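Local coordinates for protein endo-1,3-beta-glucanase (Streptomyces sioyaensis, PDB 3DGT) that hydrolyses internal beta-1,3-glucosidic bonds of 1,3-beta-glucans, and is represented here by the family 16 catalytic domain of a longer protein, at residues A[10-15]-A[87-92]; A[98-103]-A[195-200]; A[127-132]-A[232-237]; A[67-72]-A[265-270]; A[189-194]-A[209-214]. One frame throughout, in Å; residues are numbered along the deposited sequence.

Interaction 1: A[10-15]-A[87-92]; sequences SQVFLD and TTRTDF
A classic beta bulge in strand 9-15, where Val12 and Phe13 both face Val273 of strand 266-276, meets Arg89 and Phe92 of the loop that follows strand 80-87. The chain turns a corner at Val12, and the carbonyl there receives the one hydrogen bond of the contact, Arg89 NH1 to Val12 O at 2.8 Å. Val12 O lies close to the guanidinium plane, whereas NH1 stands above the carbonyl plane, off the lone pairs. The guanidinium is held in its rotation from another edge, because its NE and NH2 grip Asp91 side-on, one to each carboxylate oxygen, with Arg89 NH2 to Asp91 OD2 at 2.8 Å. Arg89 is bent at chi3 (68°), which brings one guanidinium face over Phe92 CE1. The same Phe92 also packs on Phe13, turning its edge toward the Phe13 face in an offset edge-to-face stack, planes 69° apart and centroids 5.8 Å apart. Phe92 CE1 touches Phe13 CB at 3.8 Å, while Val12 CG1 comes in at the edge of the Phe92 ring. Trp30 touches both Phe13 and Thr87. The contact thus packs a bulged edge of strand 9-15 on the loop after strand 80-87, within the beta-sandwich (jelly-roll) fold of family 16.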
# COMPACT_ATOMS: atom_id res chain seq x y z
N SER A 10 12.28 -13.60 -12.19
CA SER A 10 12.95 -14.17 -11.03
C SER A 10 12.38 -13.57 -9.76
O SER A 10 11.92 -12.43 -9.75
CB SER A 10 14.45 -13.88 -11.08
OG SER A 10 15.05 -14.59 -12.14
N GLN A 11 12.42 -14.35 -8.69
CA GLN A 11 11.94 -13.88 -7.40
C GLN A 11 12.98 -13.00 -6.71
O GLN A 11 14.12 -13.41 -6.52
CB GLN A 11 11.59 -15.07 -6.51
CG GLN A 11 11.08 -14.67 -5.14
CD GLN A 11 10.70 -15.87 -4.30
OE1 GLN A 11 9.86 -16.68 -4.71
NE2 GLN A 11 11.31 -16.00 -3.13
N VAL A 12 12.54 -11.81 -6.31
CA VAL A 12 13.37 -10.90 -5.52
C VAL A 12 12.96 -10.96 -4.05
O VAL A 12 13.81 -10.97 -3.16
CB VAL A 12 13.25 -9.45 -6.06
CG1 VAL A 12 14.01 -8.48 -5.19
CG2 VAL A 12 13.74 -9.37 -7.50
N PHE A 13 11.66 -11.01 -3.79
CA PHE A 13 11.13 -11.04 -2.42
C PHE A 13 9.83 -11.81 -2.44
O PHE A 13 9.00 -11.63 -3.33
CB PHE A 13 10.85 -9.61 -1.93
CG PHE A 13 10.16 -9.52 -0.58
CD1 PHE A 13 10.90 -9.46 0.59
CD2 PHE A 13 8.76 -9.50 -0.49
CE1 PHE A 13 10.27 -9.37 1.84
CE2 PHE A 13 8.12 -9.40 0.75
CZ PHE A 13 8.88 -9.34 1.92
N LEU A 14 9.62 -12.66 -1.44
CA LEU A 14 8.30 -13.25 -1.24
C LEU A 14 8.07 -13.51 0.23
O LEU A 14 8.82 -14.24 0.86
CB LEU A 14 8.12 -14.55 -2.04
CG LEU A 14 6.81 -15.32 -1.78
CD1 LEU A 14 5.59 -14.55 -2.25
CD2 LEU A 14 6.86 -16.68 -2.45
N ASP A 15 7.01 -12.91 0.77
CA ASP A 15 6.51 -13.36 2.07
C ASP A 15 5.08 -13.77 1.85
O ASP A 15 4.23 -12.95 1.49
CB ASP A 15 6.58 -12.26 3.13
CG ASP A 15 6.38 -12.80 4.54
OD1 ASP A 15 5.77 -13.88 4.71
OD2 ASP A 15 6.84 -12.12 5.49
N THR A 87 8.53 -3.20 4.81
CA THR A 87 9.63 -4.13 4.58
C THR A 87 10.89 -3.59 5.23
O THR A 87 11.16 -2.38 5.22
CB THR A 87 9.88 -4.41 3.08
OG1 THR A 87 10.01 -3.18 2.37
CG2 THR A 87 8.73 -5.24 2.50
N THR A 88 11.67 -4.49 5.83
CA THR A 88 13.00 -4.13 6.28
C THR A 88 13.83 -3.67 5.08
O THR A 88 14.62 -2.73 5.20
CB THR A 88 13.68 -5.32 6.96
OG1 THR A 88 13.56 -6.46 6.12
CG2 THR A 88 13.00 -5.63 8.28
N ARG A 89 13.64 -4.32 3.94
CA ARG A 89 14.34 -3.97 2.71
C ARG A 89 13.82 -2.68 2.08
O ARG A 89 12.62 -2.40 2.07
CB ARG A 89 14.22 -5.13 1.72
CG ARG A 89 15.04 -6.34 2.10
CD ARG A 89 14.82 -7.49 1.14
NE ARG A 89 15.36 -7.19 -0.19
CZ ARG A 89 15.27 -8.01 -1.23
NH1 ARG A 89 14.66 -9.19 -1.11
NH2 ARG A 89 15.80 -7.65 -2.39
N THR A 90 14.76 -1.90 1.55
CA THR A 90 14.48 -0.64 0.89
C THR A 90 15.06 -0.62 -0.52
O THR A 90 15.08 0.43 -1.16
CB THR A 90 15.10 0.56 1.64
OG1 THR A 90 16.52 0.40 1.73
CG2 THR A 90 14.52 0.68 3.03
N ASP A 91 15.51 -1.78 -1.01
CA ASP A 91 16.36 -1.82 -2.20
C ASP A 91 15.64 -2.05 -3.53
O ASP A 91 16.27 -1.98 -4.58
CB ASP A 91 17.45 -2.88 -2.03
CG ASP A 91 16.89 -4.25 -1.78
OD1 ASP A 91 16.59 -4.56 -0.61
OD2 ASP A 91 16.74 -5.03 -2.76
N PHE A 92 14.34 -2.32 -3.48
CA PHE A 92 13.57 -2.72 -4.67
C PHE A 92 13.61 -1.67 -5.77
O PHE A 92 13.10 -0.57 -5.59
CB PHE A 92 12.12 -3.02 -4.30
CG PHE A 92 11.96 -4.02 -3.17
CD1 PHE A 92 12.57 -5.26 -3.23
CD2 PHE A 92 11.18 -3.72 -2.06
CE1 PHE A 92 12.41 -6.19 -2.19
CE2 PHE A 92 11.02 -4.64 -1.01
CZ PHE A 92 11.64 -5.87 -1.08

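Interaction 2: A[98-103]-A[195-200]; sequences GKLRVE and MEWDRS
Arg101 holds Glu196 side-on, its NE and NH2 both reaching the same oxygen. Arg101 NE lies 2.8 Å from Glu196 OE1 and uses the anti lone pair; NH2 meets that oxygen nearly along its C-O bond. The guanidinium and carboxylate planes are only 11° apart, so the salt bridge is almost flat. The other oxygen, OE2, is salt-bridged to Arg207, which also binds Asp198 OD2; a leucine in place of Arg101 would probably leave Glu196 OE1 without its charged mate, with Arg207 holding only the other oxygen. Next to this pair the extended Lys99 runs beside Asp198, its CE 3.6 Å from Asp198 OD1, an oxygen that takes Ser200 N in an Asx turn and Ser200 OG as well. The other side of the sheet is apolar: Met195, bent at chi2 and chi3 (-58°), folds its CE onto Val102 CG2 at 3.7 Å, and Trp197 CE3 lies 4.1 Å from Leu100 CD2. Trp197 in turn meets Phe236 nearly perpendicularly. Backbone bonds set this spacing, among them Trp197 N to Leu100 O at 2.8 Å. The contact is regular antiparallel pairing of strands 99-107 and 191-198 in the family 16 beta-sandwich, here with charged residues on one face and apolar ones on the other.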
# COMPACT_ATOMS: atom_id res chain seq x y z
N GLY A 98 15.61 -3.18 -17.40
CA GLY A 98 14.84 -4.25 -16.77
C GLY A 98 13.44 -3.86 -16.36
O GLY A 98 13.00 -2.73 -16.58
N LYS A 99 12.73 -4.81 -15.75
CA LYS A 99 11.40 -4.54 -15.20
C LYS A 99 11.30 -5.10 -13.80
O LYS A 99 11.99 -6.05 -13.45
CB LYS A 99 10.30 -5.17 -16.07
CG LYS A 99 10.29 -4.75 -17.53
CD LYS A 99 9.10 -5.36 -18.25
CE LYS A 99 9.22 -5.16 -19.76
NZ LYS A 99 8.13 -5.84 -20.52
N LEU A 100 10.41 -4.52 -13.00
CA LEU A 100 10.10 -5.03 -11.67
C LEU A 100 8.60 -5.14 -11.54
O LEU A 100 7.87 -4.32 -12.08
CB LEU A 100 10.64 -4.09 -10.59
CG LEU A 100 10.83 -4.68 -9.19
CD1 LEU A 100 12.11 -5.52 -9.12
CD2 LEU A 100 10.85 -3.56 -8.14
N ARG A 101 8.12 -6.16 -10.83
CA ARG A 101 6.71 -6.22 -10.43
C ARG A 101 6.62 -6.35 -8.92
O ARG A 101 7.27 -7.21 -8.33
CB ARG A 101 5.97 -7.39 -11.10
CG ARG A 101 5.58 -7.10 -12.54
CD ARG A 101 4.98 -8.31 -13.21
NE ARG A 101 4.65 -8.01 -14.61
CZ ARG A 101 4.05 -8.87 -15.44
NH1 ARG A 101 3.72 -10.10 -15.03
NH2 ARG A 101 3.80 -8.50 -16.69
N VAL A 102 5.80 -5.50 -8.31
CA VAL A 102 5.53 -5.56 -6.88
C VAL A 102 4.05 -5.86 -6.74
O VAL A 102 3.22 -5.15 -7.30
CB VAL A 102 5.91 -4.23 -6.17
CG1 VAL A 102 5.61 -4.31 -4.67
CG2 VAL A 102 7.40 -3.93 -6.42
N GLU A 103 3.73 -6.93 -6.02
CA GLU A 103 2.37 -7.49 -6.04
C GLU A 103 1.94 -7.97 -4.68
O GLU A 103 2.73 -8.54 -3.93
CB GLU A 103 2.34 -8.66 -7.01
CG GLU A 103 1.00 -9.34 -7.18
CD GLU A 103 1.00 -10.28 -8.36
OE1 GLU A 103 0.97 -9.79 -9.51
OE2 GLU A 103 1.06 -11.52 -8.15
N MET A 195 2.04 -3.60 -9.39
CA MET A 195 2.73 -2.47 -9.99
C MET A 195 3.87 -3.03 -10.82
O MET A 195 4.70 -3.77 -10.30
CB MET A 195 3.26 -1.57 -8.87
CG MET A 195 3.91 -0.25 -9.31
SD MET A 195 5.54 -0.42 -10.09
CE MET A 195 6.48 -1.24 -8.81
N GLU A 196 3.86 -2.72 -12.12
CA GLU A 196 5.00 -3.03 -12.97
C GLU A 196 5.77 -1.76 -13.31
O GLU A 196 5.21 -0.78 -13.81
CB GLU A 196 4.60 -3.77 -14.25
CG GLU A 196 5.79 -4.02 -15.18
CD GLU A 196 5.42 -4.73 -16.46
OE1 GLU A 196 5.11 -5.94 -16.41
OE2 GLU A 196 5.46 -4.09 -17.52
N TRP A 197 7.06 -1.79 -13.00
CA TRP A 197 7.97 -0.68 -13.19
C TRP A 197 8.86 -1.09 -14.36
O TRP A 197 9.68 -2.01 -14.24
CB TRP A 197 8.76 -0.52 -11.90
CG TRP A 197 9.77 0.60 -11.79
CD1 TRP A 197 10.22 1.46 -12.76
CD2 TRP A 197 10.51 0.90 -10.61
NE1 TRP A 197 11.18 2.31 -12.23
CE2 TRP A 197 11.37 1.98 -10.91
CE3 TRP A 197 10.51 0.37 -9.31
CZ2 TRP A 197 12.23 2.53 -9.96
CZ3 TRP A 197 11.37 0.91 -8.37
CH2 TRP A 197 12.21 1.98 -8.70
N ASP A 198 8.66 -0.42 -15.49
CA ASP A 198 9.23 -0.81 -16.77
C ASP A 198 10.33 0.16 -17.19
O ASP A 198 10.06 1.29 -17.62
CB ASP A 198 8.11 -0.86 -17.82
CG ASP A 198 8.55 -1.44 -19.14
OD1 ASP A 198 9.77 -1.63 -19.32
OD2 ASP A 198 7.68 -1.70 -20.00
N ARG A 199 11.58 -0.27 -17.05
CA ARG A 199 12.71 0.54 -17.48
C ARG A 199 13.28 0.03 -18.80
O ARG A 199 14.42 0.34 -19.15
CB ARG A 199 13.81 0.54 -16.40
CG ARG A 199 13.35 1.15 -15.07
CD ARG A 199 14.50 1.26 -14.08
NE ARG A 199 15.40 2.35 -14.46
CZ ARG A 199 16.57 2.59 -13.87
NH1 ARG A 199 17.00 1.78 -12.91
NH2 ARG A 199 17.31 3.62 -14.26
N SER A 200 12.47 -0.72 -19.55
CA SER A 200 12.92 -1.31 -20.82
C SER A 200 12.59 -0.45 -22.04
O SER A 200 12.99 -0.80 -23.15
CB SER A 200 12.34 -2.72 -21.00
OG SER A 200 10.98 -2.67 -21.40

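Interaction 3: A[127-132]-A[232-237]; sequences GAPFRG and TNHGFF
Gly127 and Phe236 form an antiparallel non-hydrogen-bonded bridge where strand 119-127 of the jelly roll runs into a short 3-10 turn, and rings of residues 234-237 pack on residues 127-131, each with its own orientation. Phe236 lays a face against Gly127 CA, a CH-pi contact 4.0 Å from the ring centroid. His234 offers a face to Pro129 CD, while the carbonyl carbon of Thr232 lies over its opposite face; its NE2 bonds Asn230 O and its ND1 bonds Gly235 O. With alanine at His234, Pro129 CD would probably lose its CH-pi face and Gly235 O one of its two donors. Phe237 sets its chi1 at 50°, with CG between the backbone N and carbonyl carbon, and receives Arg131 over its face: Arg131 CZ is 4.3 Å from the centroid of the Phe237 ring, a cation-pi pair with planes 33° apart, while Glu86 and Thr87 O bind Arg131 NH2. At the rim of that ring, Phe130 CD1 approaches Phe237 CZ. Ala128 N and His234 ND1 reach Gly235 O from opposite faces of its plane, each at 2.8 Å.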
# COMPACT_ATOMS: atom_id res chain seq x y z
N GLY A 127 9.79 5.82 -1.56
CA GLY A 127 11.20 5.86 -1.93
C GLY A 127 12.12 5.71 -0.73
O GLY A 127 11.87 6.29 0.32
N ALA A 128 13.19 4.93 -0.91
CA ALA A 128 14.12 4.63 0.18
C ALA A 128 14.62 5.86 0.97
O ALA A 128 14.72 5.79 2.20
CB ALA A 128 15.29 3.80 -0.33
N PRO A 129 14.96 6.98 0.28
CA PRO A 129 15.42 8.14 1.07
C PRO A 129 14.44 8.70 2.09
O PRO A 129 14.85 9.50 2.94
CB PRO A 129 15.77 9.19 -0.00
CG PRO A 129 16.10 8.34 -1.23
CD PRO A 129 15.06 7.25 -1.17
N PHE A 130 13.17 8.31 2.03
CA PHE A 130 12.20 8.74 3.04
C PHE A 130 12.53 8.15 4.41
O PHE A 130 12.33 8.81 5.45
CB PHE A 130 10.78 8.34 2.62
CG PHE A 130 9.69 8.85 3.53
CD1 PHE A 130 9.26 8.11 4.63
CD2 PHE A 130 9.07 10.07 3.27
CE1 PHE A 130 8.24 8.57 5.46
CE2 PHE A 130 8.04 10.54 4.10
CZ PHE A 130 7.63 9.78 5.19
N ARG A 131 13.02 6.92 4.44
CA ARG A 131 13.26 6.25 5.71
C ARG A 131 14.37 6.96 6.49
O ARG A 131 15.45 7.19 5.96
CB ARG A 131 13.62 4.78 5.50
CG ARG A 131 13.90 4.03 6.80
CD ARG A 131 13.88 2.52 6.60
NE ARG A 131 12.54 2.01 6.35
CZ ARG A 131 12.26 0.74 6.07
NH1 ARG A 131 13.22 -0.17 6.00
NH2 ARG A 131 11.00 0.39 5.87
N GLY A 132 14.08 7.29 7.74
CA GLY A 132 15.03 8.03 8.56
C GLY A 132 15.13 9.50 8.21
O GLY A 132 16.04 10.19 8.66
N THR A 232 12.16 8.21 -8.64
CA THR A 232 12.38 6.81 -9.03
C THR A 232 13.82 6.31 -9.05
O THR A 232 14.03 5.10 -9.19
CB THR A 232 11.74 6.47 -10.40
OG1 THR A 232 12.47 7.11 -11.44
CG2 THR A 232 10.29 6.92 -10.47
N ASN A 233 14.81 7.19 -8.93
CA ASN A 233 16.19 6.72 -9.01
C ASN A 233 16.76 6.27 -7.67
O ASN A 233 17.73 6.84 -7.16
CB ASN A 233 17.13 7.70 -9.73
CG ASN A 233 18.47 7.05 -10.07
OD1 ASN A 233 18.54 5.84 -10.30
ND2 ASN A 233 19.54 7.84 -10.07
N HIS A 234 16.16 5.22 -7.13
CA HIS A 234 16.49 4.68 -5.83
C HIS A 234 15.61 3.46 -5.60
O HIS A 234 14.65 3.23 -6.34
CB HIS A 234 16.24 5.71 -4.72
CG HIS A 234 14.95 6.45 -4.86
ND1 HIS A 234 13.72 5.83 -4.74
CD2 HIS A 234 14.69 7.76 -5.10
CE1 HIS A 234 12.76 6.72 -4.92
NE2 HIS A 234 13.32 7.90 -5.14
N GLY A 235 15.93 2.69 -4.57
CA GLY A 235 15.03 1.65 -4.11
C GLY A 235 13.76 2.21 -3.50
O GLY A 235 13.62 3.43 -3.29
N PHE A 236 12.83 1.30 -3.24
CA PHE A 236 11.61 1.58 -2.48
C PHE A 236 11.46 0.52 -1.40
O PHE A 236 11.95 -0.60 -1.55
CB PHE A 236 10.37 1.50 -3.38
CG PHE A 236 10.16 2.69 -4.27
CD1 PHE A 236 10.95 2.89 -5.41
CD2 PHE A 236 9.14 3.60 -4.01
CE1 PHE A 236 10.73 3.99 -6.25
CE2 PHE A 236 8.92 4.70 -4.85
CZ PHE A 236 9.72 4.89 -5.96
N PHE A 237 10.79 0.88 -0.31
CA PHE A 237 10.25 -0.11 0.61
C PHE A 237 8.73 -0.23 0.42
O PHE A 237 8.11 0.64 -0.20
CB PHE A 237 10.64 0.18 2.08
CG PHE A 237 10.37 1.60 2.53
CD1 PHE A 237 11.30 2.61 2.31
CD2 PHE A 237 9.21 1.92 3.23
CE1 PHE A 237 11.06 3.92 2.75
CE2 PHE A 237 8.97 3.23 3.67
CZ PHE A 237 9.90 4.22 3.43

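Interaction 4: A[67-72]-A[265-270]; sequences DLLITP and PMVVDY. With MG (magnesium ion), chain B.
Asp269, which sits across from Asp67, binds magnesium through two of its own oxygens: its O lies 2.1 Å and its OD1 2.0 Å from the ion. A water at 2.1 Å and three further atoms, among them Asp16 O and Gly66 O, complete six ligands. With CG anti to the backbone N (chi1 -175°), the carboxylate swings round to the metal, and its other oxygen, OD2, is held by Arg105 and Ser1 N. Asp67 OD1 packs against Asp269 CA at 3.2 Å, the two carboxylates standing at 79°. From there four backbone bonds zip the antiparallel strands together, from Leu68 and Val268 to Ile70 and Met266. Val267 forks between two partners, CG1 touching Asp67 CB at 3.5 Å and CG2 touching Leu69 CD2 at 3.8 Å. On the opposite face Ile70 CD1 and Met266 CE lie alongside at 4.0 Å, and both side chains touch Val242 of strand 236-244. The pairing thus joins the apolar core of the family 16 sandwich to a magnesium site to which three backbone carbonyls contribute.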
# COMPACT_ATOMS: atom_id res chain seq x y z
N ASP A 67 -2.25 -16.25 5.47
CA ASP A 67 -2.51 -14.82 5.33
C ASP A 67 -2.12 -14.01 6.54
O ASP A 67 -2.25 -14.46 7.68
CB ASP A 67 -3.99 -14.53 5.05
CG ASP A 67 -4.60 -15.46 4.04
OD1 ASP A 67 -4.18 -15.42 2.87
OD2 ASP A 67 -5.55 -16.20 4.40
N LEU A 68 -1.67 -12.79 6.26
CA LEU A 68 -1.55 -11.74 7.26
C LEU A 68 -2.92 -11.12 7.50
O LEU A 68 -3.69 -10.91 6.54
CB LEU A 68 -0.60 -10.66 6.74
CG LEU A 68 -0.48 -9.36 7.54
CD1 LEU A 68 0.28 -9.60 8.81
CD2 LEU A 68 0.21 -8.33 6.69
N LEU A 69 -3.23 -10.82 8.76
CA LEU A 69 -4.41 -10.03 9.12
C LEU A 69 -3.97 -8.70 9.71
O LEU A 69 -3.22 -8.67 10.69
CB LEU A 69 -5.26 -10.77 10.17
CG LEU A 69 -5.74 -12.18 9.85
CD1 LEU A 69 -6.40 -12.75 11.08
CD2 LEU A 69 -6.69 -12.19 8.67
N ILE A 70 -4.44 -7.61 9.12
CA ILE A 70 -4.29 -6.31 9.77
C ILE A 70 -5.69 -5.86 10.18
O ILE A 70 -6.54 -5.61 9.31
CB ILE A 70 -3.57 -5.25 8.90
CG1 ILE A 70 -2.13 -5.68 8.59
CG2 ILE A 70 -3.58 -3.90 9.63
CD1 ILE A 70 -1.38 -4.76 7.63
N THR A 71 -5.93 -5.79 11.49
CA THR A 71 -7.28 -5.58 12.00
C THR A 71 -7.42 -4.30 12.84
O THR A 71 -6.83 -4.22 13.91
CB THR A 71 -7.72 -6.76 12.89
OG1 THR A 71 -7.42 -8.00 12.24
CG2 THR A 71 -9.20 -6.70 13.11
N PRO A 72 -8.20 -3.32 12.36
CA PRO A 72 -8.53 -2.17 13.22
C PRO A 72 -9.34 -2.60 14.44
O PRO A 72 -10.24 -3.45 14.32
CB PRO A 72 -9.38 -1.27 12.30
CG PRO A 72 -8.92 -1.67 10.90
CD PRO A 72 -8.75 -3.16 11.00
N PRO A 265 -10.55 -7.41 9.24
CA PRO A 265 -9.16 -7.32 8.77
C PRO A 265 -8.99 -7.13 7.27
O PRO A 265 -9.81 -7.60 6.48
CB PRO A 265 -8.58 -8.68 9.16
CG PRO A 265 -9.76 -9.62 9.08
CD PRO A 265 -10.92 -8.79 9.61
N MET A 266 -7.90 -6.47 6.88
CA MET A 266 -7.36 -6.68 5.55
C MET A 266 -6.62 -8.02 5.63
O MET A 266 -5.84 -8.25 6.56
CB MET A 266 -6.40 -5.57 5.16
CG MET A 266 -5.77 -5.81 3.78
SD MET A 266 -4.91 -4.37 3.11
CE MET A 266 -3.55 -4.21 4.26
N VAL A 267 -6.91 -8.90 4.67
CA VAL A 267 -6.38 -10.26 4.66
C VAL A 267 -5.40 -10.37 3.50
O VAL A 267 -5.82 -10.31 2.34
CB VAL A 267 -7.52 -11.29 4.50
CG1 VAL A 267 -6.97 -12.70 4.59
CG2 VAL A 267 -8.60 -11.09 5.56
N VAL A 268 -4.11 -10.53 3.80
CA VAL A 268 -3.07 -10.49 2.77
C VAL A 268 -2.41 -11.86 2.61
O VAL A 268 -1.71 -12.32 3.51
CB VAL A 268 -1.99 -9.44 3.10
CG1 VAL A 268 -1.00 -9.28 1.93
CG2 VAL A 268 -2.64 -8.09 3.46
N ASP A 269 -2.63 -12.51 1.47
CA ASP A 269 -2.01 -13.80 1.20
C ASP A 269 -0.50 -13.70 1.02
O ASP A 269 0.26 -14.50 1.57
CB ASP A 269 -2.66 -14.43 -0.04
CG ASP A 269 -2.17 -15.84 -0.34
OD1 ASP A 269 -1.47 -16.47 0.49
OD2 ASP A 269 -2.51 -16.32 -1.44
N TYR A 270 -0.05 -12.70 0.27
CA TYR A 270 1.38 -12.53 0.06
C TYR A 270 1.71 -11.14 -0.43
O TYR A 270 0.84 -10.42 -0.92
CB TYR A 270 1.91 -13.58 -0.95
CG TYR A 270 1.39 -13.43 -2.36
CD1 TYR A 270 1.99 -12.53 -3.26
CD2 TYR A 270 0.31 -14.19 -2.81
CE1 TYR A 270 1.51 -12.40 -4.56
CE2 TYR A 270 -0.16 -14.06 -4.12
CZ TYR A 270 0.44 -13.16 -4.98
OH TYR A 270 -0.03 -13.03 -6.27
MG MG B . 0.10 -16.58 1.80
O HOH W 1 0.13 -18.64 1.90

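Interaction 5: A[189-194]-A[209-214]; sequences GFHTYT and SVDGVT. Unlike the reference sequence in segment 189-194: Phe190 (reference Leu).
Asp211 and Thr192 exchange two hydrogen bonds beside the type I' turn Val210 to Val213, which leads from strand 205-210 into strand 213-219. The Asp211 backbone N gives to Thr192 O at 2.7 Å. With chi1 at -62°, CB and CG carry the carboxylate back toward strand 191-198, Asp211 CG coming within 4.0 Å of Thr192 N. Asp211 OD1 takes Thr192 N at 2.8 Å, close to straight at 169°. The same oxygen lies 3.4 Å from His191 CB; the placing of OD2 beside the imidazole is doubtful, because the model is too close there. The imidazole NE2 bonds Pro182 O. Away from the turn, the pairing continues through Thr194 and Ser209, and one water joins Thr192 O, Thr194 OG1 and Gly212 N; on the other face Val210 CG2 touches Tyr193 CE2 at 3.7 Å. Here the carboxylate accepts the strand N-H that a backbone carbonyl would otherwise take, which probably ties the turn to the strand.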
# COMPACT_ATOMS: atom_id res chain seq x y z
N GLY A 189 -13.39 -11.06 -1.19
CA GLY A 189 -12.36 -12.09 -1.23
C GLY A 189 -11.08 -11.55 -1.84
O GLY A 189 -10.90 -10.33 -1.95
N PHE A 190 -10.20 -12.46 -2.23
CA PHE A 190 -8.89 -12.09 -2.73
C PHE A 190 -8.92 -11.46 -4.11
O PHE A 190 -9.68 -11.88 -4.98
CB PHE A 190 -7.95 -13.30 -2.75
CG PHE A 190 -7.58 -13.79 -1.38
CD1 PHE A 190 -6.80 -13.01 -0.53
CD2 PHE A 190 -7.99 -15.04 -0.95
CE1 PHE A 190 -6.44 -13.47 0.73
CE2 PHE A 190 -7.64 -15.51 0.31
CZ PHE A 190 -6.86 -14.72 1.16
N HIS A 191 -8.06 -10.46 -4.29
CA HIS A 191 -7.72 -9.92 -5.59
C HIS A 191 -6.23 -9.65 -5.59
O HIS A 191 -5.61 -9.57 -4.52
CB HIS A 191 -8.50 -8.63 -5.85
CG HIS A 191 -9.95 -8.89 -6.12
ND1 HIS A 191 -10.91 -8.95 -5.13
CD2 HIS A 191 -10.59 -9.14 -7.28
CE1 HIS A 191 -12.09 -9.21 -5.68
NE2 HIS A 191 -11.92 -9.32 -6.99
N THR A 192 -5.66 -9.53 -6.78
CA THR A 192 -4.22 -9.31 -6.93
C THR A 192 -3.99 -7.88 -7.40
O THR A 192 -4.61 -7.44 -8.37
CB THR A 192 -3.65 -10.34 -7.94
OG1 THR A 192 -3.97 -11.65 -7.48
CG2 THR A 192 -2.16 -10.23 -8.09
N TYR A 193 -3.12 -7.16 -6.70
CA TYR A 193 -2.82 -5.76 -6.99
C TYR A 193 -1.35 -5.67 -7.34
O TYR A 193 -0.50 -6.08 -6.55
CB TYR A 193 -3.15 -4.89 -5.77
CG TYR A 193 -4.61 -5.01 -5.37
CD1 TYR A 193 -5.01 -6.00 -4.47
CD2 TYR A 193 -5.57 -4.17 -5.90
CE1 TYR A 193 -6.34 -6.14 -4.13
CE2 TYR A 193 -6.90 -4.30 -5.56
CZ TYR A 193 -7.28 -5.28 -4.67
OH TYR A 193 -8.61 -5.38 -4.34
N THR A 194 -1.06 -5.12 -8.52
CA THR A 194 0.29 -5.22 -9.09
C THR A 194 0.77 -3.89 -9.65
O THR A 194 0.01 -3.15 -10.28
CB THR A 194 0.32 -6.26 -10.23
OG1 THR A 194 -0.28 -7.48 -9.78
CG2 THR A 194 1.74 -6.56 -10.70
N SER A 209 -2.14 -2.49 -12.00
CA SER A 209 -3.19 -3.43 -12.40
C SER A 209 -3.89 -4.08 -11.22
O SER A 209 -3.35 -4.13 -10.11
CB SER A 209 -2.62 -4.50 -13.33
OG SER A 209 -1.53 -5.18 -12.74
N VAL A 210 -5.10 -4.56 -11.48
CA VAL A 210 -5.84 -5.39 -10.54
C VAL A 210 -6.28 -6.65 -11.29
O VAL A 210 -6.82 -6.57 -12.39
CB VAL A 210 -7.04 -4.65 -9.88
CG1 VAL A 210 -8.02 -4.11 -10.94
CG2 VAL A 210 -7.77 -5.57 -8.89
N ASP A 211 -6.01 -7.80 -10.69
CA ASP A 211 -6.30 -9.10 -11.30
C ASP A 211 -5.81 -9.17 -12.74
O ASP A 211 -6.49 -9.70 -13.63
CB ASP A 211 -7.80 -9.41 -11.22
CG ASP A 211 -8.31 -9.49 -9.80
OD1 ASP A 211 -7.54 -9.85 -8.89
OD2 ASP A 211 -9.51 -9.20 -9.61
N GLY A 212 -4.62 -8.62 -12.97
CA GLY A 212 -4.00 -8.67 -14.29
C GLY A 212 -4.48 -7.64 -15.29
O GLY A 212 -4.04 -7.66 -16.45
N VAL A 213 -5.36 -6.71 -14.87
CA VAL A 213 -5.95 -5.72 -15.78
C VAL A 213 -5.42 -4.33 -15.46
O VAL A 213 -5.62 -3.82 -14.37
CB VAL A 213 -7.49 -5.73 -15.73
CG1 VAL A 213 -8.05 -4.89 -16.88
CG2 VAL A 213 -8.02 -7.17 -15.85
N THR A 214 -4.74 -3.71 -16.42
CA THR A 214 -4.10 -2.41 -16.19
C THR A 214 -5.11 -1.27 -16.21
O THR A 214 -5.89 -1.14 -17.17
CB THR A 214 -2.98 -2.18 -17.22
OG1 THR A 214 -1.98 -3.20 -17.05
CG2 THR A 214 -2.34 -0.80 -17.01
O HOH W 2 -2.91 -7.63 -10.85
O HOH W 3 0.75 -3.97 -13.49

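In the fold
Strand 191-198 is shared by interactions 2 and 5: in the first it pairs with strand 99-107, in the second with its hairpin partner, and Glu103 joins them by bonding Thr194 OG1. The other carboxylate oxygen of Glu103 bonds Tyr270 OH, carrying the connection to interaction 4. Interactions 1, 2 and 4 are buried; 3 and 5 are only partly so. Interactions 1 and 3 share a corner of the sandwich, where Phe92 O meets Phe236 N and aromatic rings work with arginines. Regular strand pairing dominates 2 and 4, with salt bridges in 2 and the metal in 4, whereas 5 adds a carboxylate and waters to a short run of strand pairing. Interactions 3 and 4 lie on opposite sides of the chain's centre.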